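Local coordinates for putative lipoprotein (PDB 4EXR) that is of unknown function but is a putative lipoprotein with two PepSY (peptidase propeptide and YPEB) domains, and forms a dimer, at residues N24-D29 against G129-W134; E67-N72 against E92-E97. One frame throughout, in Å; residues are numbered along the deposited sequence.

Overall arrangement
Interactions 1 and 2 sit on opposite sides of the chain's centre, with their own centres 32 Å apart and their nearest atoms about 9 Å from each other, so they do not touch. Both reach the same antiparallel sheet. Interaction 1 brings the loop ahead of helix 34-44 onto strand 130-139, across 99 intervening residues; interaction 2, nested along the chain between the two segments of interaction 1, joins the turn after strand 61-69 to the chain leaving strand 86-93, two strands that flank strand 73-80. A sodium ion bound at Val51, Asp52 and Asp137 lies about 11 Å from the side chain of Glu133 in interaction 1 and about 9 Å from that of Val69 in interaction 2.

Interaction 1: residues N24-D29 against G129-W134; sequences NLMEQD and GIVKEW
Leu25 gives up the most surface here, and its backbone and side chain both press on residues 131-134. Its N donates to Val131 O over 3.0 Å, nearly straight at 175°. With CG beside the backbone N (chi1 -70°), the side chain runs along the strand: CG comes 3.7 Å from Lys132 O, while the CD1 branch reaches Glu133 CA at 3.7 Å and Trp134 CD1 at 3.8 Å, meeting the indole obliquely. Val131 answers with two methyls, CG1 against Leu25 CB at 4.1 Å and CG2 against CG of selenomethionine Met26 at 3.9 Å. Asn24 lies across Ile130 at about a right angle, its ND2 3.4 Å from Ile130 CD1. Its amide oxygen turns back on its own chain: Met26 N meets Asn24 OD1 at 3.1 Å from above the carbonyl plane, 49° out of it, and this bond helps to fix the amide's rotation. On the adjacent strand 142-151, Ile147 and Ile149 also pack on Val131, and the far end of Lys132 forms a salt bridge with Glu23. The Asn24 bond defines an Asx turn over residues 24-26, at the short 3-10 segment 25-26, which is laid against the start of strand 130-139 in the second PepSY domain.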
loop_
_atom_site.group_PDB
_atom_site.type_symbol
_atom_site.label_atom_id
_atom_site.label_comp_id
_atom_site.label_asym_id
_atom_site.label_seq_id
_atom_site.Cartn_x
_atom_site.Cartn_y
_atom_site.Cartn_z
ATOM N N ASN A 24 -6.014 25.126 -9.020
ATOM C CA ASN A 24 -4.777 25.763 -9.460
ATOM C C ASN A 24 -3.734 25.731 -8.348
ATOM O O ASN A 24 -3.887 26.406 -7.333
ATOM C CB ASN A 24 -5.044 27.209 -9.897
ATOM C CG ASN A 24 -3.942 27.772 -10.783
ATOM O OD1 ASN A 24 -2.833 27.239 -10.846
ATOM N ND2 ASN A 24 -4.251 28.853 -11.479
ATOM N N LEU A 25 -2.678 24.941 -8.535
ATOM C CA LEU A 25 -1.615 24.862 -7.539
ATOM C C LEU A 25 -0.916 26.202 -7.368
ATOM O O LEU A 25 -0.359 26.488 -6.310
ATOM C CB LEU A 25 -0.580 23.792 -7.910
ATOM C CG LEU A 25 -0.961 22.317 -7.835
ATOM C CD1 LEU A 25 0.298 21.453 -7.926
ATOM C CD2 LEU A 25 -1.736 22.024 -6.562
HETATM N N MSE A 26 -0.945 27.018 -8.416
HETATM C CA MSE A 26 -0.312 28.331 -8.383
HETATM C C MSE A 26 -1.053 29.324 -7.487
HETATM O O MSE A 26 -0.476 30.319 -7.043
HETATM C CB MSE A 26 -0.182 28.895 -9.799
HETATM C CG MSE A 26 1.039 28.384 -10.531
HETATM SE SE MSE A 26 2.661 29.183 -9.789
HETATM C CE MSE A 26 2.663 30.833 -10.842
ATOM N N GLU A 27 -2.328 29.054 -7.222
ATOM C CA GLU A 27 -3.123 29.949 -6.391
ATOM C C GLU A 27 -3.329 29.371 -4.994
ATOM O O GLU A 27 -4.213 29.809 -4.256
ATOM C CB GLU A 27 -4.464 30.263 -7.069
ATOM C CG GLU A 27 -4.305 31.041 -8.373
ATOM C CD GLU A 27 -5.604 31.185 -9.151
ATOM O OE1 GLU A 27 -6.571 30.455 -8.846
ATOM O OE2 GLU A 27 -5.654 32.031 -10.071
ATOM N N GLN A 28 -2.517 28.377 -4.639
ATOM C CA GLN A 28 -2.598 27.774 -3.312
ATOM C C GLN A 28 -1.394 28.170 -2.471
ATOM O O GLN A 28 -0.317 28.443 -3.003
ATOM C CB GLN A 28 -2.662 26.240 -3.412
ATOM C CG GLN A 28 -3.934 25.704 -4.045
ATOM C CD GLN A 28 -5.160 25.908 -3.179
ATOM O OE1 GLN A 28 -5.090 25.844 -1.947
ATOM N NE2 GLN A 28 -6.296 26.153 -3.819
ATOM N N ASP A 29 -1.577 28.206 -1.155
ATOM C CA ASP A 29 -0.432 28.232 -0.254
ATOM C C ASP A 29 -0.368 26.916 0.498
ATOM O O ASP A 29 -1.364 26.475 1.065
ATOM C CB ASP A 29 -0.517 29.382 0.752
ATOM C CG ASP A 29 0.545 29.271 1.843
ATOM O OD1 ASP A 29 1.687 29.730 1.610
ATOM O OD2 ASP A 29 0.250 28.700 2.922
ATOM N N GLY A 129 -1.928 28.379 -18.787
ATOM C CA GLY A 129 -2.974 27.469 -18.376
ATOM C C GLY A 129 -3.003 27.372 -16.873
ATOM O O GLY A 129 -2.557 28.286 -16.183
ATOM N N ILE A 130 -3.521 26.254 -16.376
ATOM C CA ILE A 130 -3.645 26.000 -14.949
ATOM C C ILE A 130 -2.767 24.812 -14.539
ATOM O O ILE A 130 -2.861 23.736 -15.132
ATOM C CB ILE A 130 -5.101 25.658 -14.588
ATOM C CG1 ILE A 130 -6.047 26.789 -15.013
ATOM C CG2 ILE A 130 -5.231 25.362 -13.107
ATOM C CD1 ILE A 130 -5.714 28.134 -14.406
ATOM N N VAL A 131 -1.929 25.012 -13.521
ATOM C CA VAL A 131 -1.061 23.952 -13.008
ATOM C C VAL A 131 -1.850 23.020 -12.095
ATOM O O VAL A 131 -2.389 23.451 -11.080
ATOM C CB VAL A 131 0.143 24.521 -12.229
ATOM C CG1 VAL A 131 0.996 23.386 -11.654
ATOM C CG2 VAL A 131 1.000 25.428 -13.119
ATOM N N LYS A 132 -1.910 21.742 -12.461
ATOM C CA LYS A 132 -2.693 20.757 -11.725
ATOM C C LYS A 132 -1.839 19.883 -10.813
ATOM O O LYS A 132 -2.310 19.420 -9.781
ATOM C CB LYS A 132 -3.431 19.834 -12.697
ATOM C CG LYS A 132 -4.419 20.538 -13.610
ATOM C CD LYS A 132 -5.632 21.031 -12.843
ATOM C CE LYS A 132 -6.632 21.694 -13.778
ATOM N NZ LYS A 132 -7.891 22.042 -13.070
ATOM N N GLU A 133 -0.598 19.638 -11.227
ATOM C CA GLU A 133 0.298 18.756 -10.492
ATOM C C GLU A 133 1.737 19.116 -10.808
ATOM O O GLU A 133 2.028 19.695 -11.855
ATOM C CB GLU A 133 0.043 17.285 -10.867
ATOM C CG GLU A 133 0.851 16.274 -10.043
ATOM C CD GLU A 133 1.064 14.948 -10.750
ATOM O OE1 GLU A 133 0.116 14.467 -11.402
ATOM O OE2 GLU A 133 2.183 14.391 -10.657
ATOM N N TRP A 134 2.640 18.791 -9.884
ATOM C CA TRP A 134 4.056 18.833 -10.206
ATOM C C TRP A 134 4.722 17.609 -9.605
ATOM O O TRP A 134 4.238 17.041 -8.626
ATOM C CB TRP A 134 4.750 20.138 -9.790
ATOM C CG TRP A 134 4.846 20.431 -8.316
ATOM C CD1 TRP A 134 4.102 21.351 -7.609
ATOM C CD2 TRP A 134 5.755 19.842 -7.371
ATOM N NE1 TRP A 134 4.496 21.356 -6.294
ATOM C CE2 TRP A 134 5.500 20.443 -6.121
ATOM C CE3 TRP A 134 6.758 18.864 -7.463
ATOM C CZ2 TRP A 134 6.201 20.091 -4.975
ATOM C CZ3 TRP A 134 7.456 18.527 -6.321
ATOM C CH2 TRP A 134 7.172 19.134 -5.094
#

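Interaction 2: residues E67-N72 against E92-E97; sequences EGVDDN and EKLDSE
A side chain filling a backbone bend is the distinctive feature: Leu94, which loses the most surface, touches mainly main-chain atoms of residues 70-72. Its CD1 branch lies 3.5 Å from Asp70 O and 3.9 Å from Asp71 O, and its CG is 3.5 Å from Asn72 O. The other branch, CD2, meets Val69 CG1 at 4.1 Å, the two side chains crossing at about a right angle. Leu94 CG stands anti to its carbonyl carbon (chi1 -71°), a rotation that carries the branches to the bend. The same residue supplies the polar link, Leu94 N to Asn72 O at 2.8 Å and 175°. Asn72 contributes its backbone, for its CB points away from residues 92-97. The bend is braced from within by an Asx turn, in which Asn72 N reaches Asp70 OD1 at 3.0 Å from above the carboxylate plane. Asp70 OD1 also accepts from Asn73 N, and OD2 is hydrogen-bonded to Tyr75 OH; Asp71 forms a salt bridge with Arg104. Strand 86-93, through Glu92, pairs antiparallel with a strand of the second subunit, continuing the sheet across the interface. Fixed by three bonds, the Asp70 carboxylate probably holds the turn in the shape that presents Asn72 O to Leu94 N.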
loop_
_atom_site.group_PDB
_atom_site.type_symbol
_atom_site.label_atom_id
_atom_site.label_comp_id
_atom_site.label_asym_id
_atom_site.label_seq_id
_atom_site.Cartn_x
_atom_site.Cartn_y
_atom_site.Cartn_z
ATOM N N GLU A 67 8.415 8.869 -2.634
ATOM C CA GLU A 67 8.746 7.457 -2.826
ATOM C C GLU A 67 10.245 7.289 -2.819
ATOM O O GLU A 67 10.968 8.116 -3.361
ATOM C CB GLU A 67 8.158 6.943 -4.134
ATOM C CG GLU A 67 6.626 7.133 -4.187
ATOM C CD GLU A 67 6.010 6.830 -5.548
ATOM O OE1 GLU A 67 5.800 5.639 -5.868
ATOM O OE2 GLU A 67 5.721 7.797 -6.288
ATOM N N GLY A 68 10.712 6.220 -2.185
ATOM C CA GLY A 68 12.138 5.972 -2.127
ATOM C C GLY A 68 12.409 4.489 -2.039
ATOM O O GLY A 68 11.481 3.686 -1.936
ATOM N N VAL A 69 13.684 4.134 -2.069
ATOM C CA VAL A 69 14.091 2.738 -2.031
ATOM C C VAL A 69 15.362 2.587 -1.211
ATOM O O VAL A 69 16.158 3.532 -1.084
ATOM C CB VAL A 69 14.381 2.183 -3.456
ATOM C CG1 VAL A 69 13.135 2.263 -4.349
ATOM C CG2 VAL A 69 15.569 2.917 -4.108
ATOM N N ASP A 70 15.556 1.394 -0.660
ATOM C CA ASP A 70 16.866 1.015 -0.160
ATOM C C ASP A 70 17.308 -0.245 -0.907
ATOM O O ASP A 70 16.897 -0.456 -2.055
ATOM C CB ASP A 70 16.930 0.920 1.380
ATOM C CG ASP A 70 15.951 -0.100 1.990
ATOM O OD1 ASP A 70 15.476 -1.028 1.308
ATOM O OD2 ASP A 70 15.676 0.020 3.199
ATOM N N ASP A 71 18.153 -1.065 -0.299
ATOM C CA ASP A 71 18.637 -2.255 -1.004
ATOM C C ASP A 71 17.574 -3.352 -1.127
ATOM O O ASP A 71 17.690 -4.239 -1.980
ATOM C CB ASP A 71 19.887 -2.820 -0.317
ATOM C CG ASP A 71 21.091 -1.897 -0.431
ATOM O OD1 ASP A 71 21.106 -1.021 -1.329
ATOM O OD2 ASP A 71 22.036 -2.061 0.370
ATOM N N ASN A 72 16.540 -3.272 -0.289
ATOM C CA ASN A 72 15.578 -4.354 -0.113
ATOM C C ASN A 72 14.121 -4.005 -0.389
ATOM O O ASN A 72 13.357 -4.852 -0.857
ATOM C CB ASN A 72 15.679 -4.885 1.319
ATOM C CG ASN A 72 17.046 -5.475 1.617
ATOM O OD1 ASN A 72 17.682 -5.128 2.613
ATOM N ND2 ASN A 72 17.507 -6.357 0.746
ATOM N N GLU A 92 7.147 -2.131 0.680
ATOM C CA GLU A 92 6.997 -3.377 -0.075
ATOM C C GLU A 92 8.371 -3.898 -0.451
ATOM O O GLU A 92 9.244 -3.122 -0.837
ATOM C CB GLU A 92 6.244 -3.145 -1.389
ATOM C CG GLU A 92 4.736 -3.138 -1.333
ATOM C CD GLU A 92 4.131 -3.032 -2.728
ATOM O OE1 GLU A 92 4.055 -1.904 -3.260
ATOM O OE2 GLU A 92 3.757 -4.078 -3.303
ATOM N N LYS A 93 8.549 -5.210 -0.378
ATOM C CA LYS A 93 9.786 -5.833 -0.850
ATOM C C LYS A 93 10.008 -5.509 -2.335
ATOM O O LYS A 93 9.067 -5.551 -3.127
ATOM C CB LYS A 93 9.690 -7.349 -0.651
ATOM C CG LYS A 93 10.980 -8.089 -0.886
ATOM C CD LYS A 93 11.699 -8.327 0.419
ATOM C CE LYS A 93 12.188 -9.765 0.516
ATOM N NZ LYS A 93 13.074 -10.124 -0.628
ATOM N N LEU A 94 11.238 -5.156 -2.712
ATOM C CA LEU A 94 11.550 -4.863 -4.112
ATOM C C LEU A 94 11.500 -6.151 -4.935
ATOM O O LEU A 94 11.766 -7.233 -4.415
ATOM C CB LEU A 94 12.958 -4.257 -4.249
ATOM C CG LEU A 94 13.223 -2.829 -3.764
ATOM C CD1 LEU A 94 14.720 -2.542 -3.760
ATOM C CD2 LEU A 94 12.479 -1.802 -4.613
ATOM N N ASP A 95 11.177 -6.027 -6.218
ATOM C CA ASP A 95 11.355 -7.147 -7.157
ATOM C C ASP A 95 12.822 -7.589 -7.238
ATOM O O ASP A 95 13.731 -6.819 -6.919
ATOM C CB ASP A 95 10.845 -6.772 -8.552
ATOM C CG ASP A 95 9.331 -6.638 -8.603
ATOM O OD1 ASP A 95 8.638 -7.450 -7.952
ATOM O OD2 ASP A 95 8.834 -5.719 -9.292
ATOM N N SER A 96 13.030 -8.828 -7.672
ATOM C CA SER A 96 14.356 -9.434 -7.768
ATOM C C SER A 96 15.362 -8.574 -8.527
ATOM O O SER A 96 16.510 -8.438 -8.111
ATOM C CB SER A 96 14.240 -10.791 -8.459
ATOM O OG SER A 96 13.518 -10.656 -9.671
ATOM N N GLU A 97 14.918 -7.992 -9.634
ATOM C CA GLU A 97 15.804 -7.240 -10.522
ATOM C C GLU A 97 16.176 -5.854 -9.991
ATOM O O GLU A 97 17.019 -5.163 -10.579
ATOM C CB GLU A 97 15.180 -7.114 -11.916
#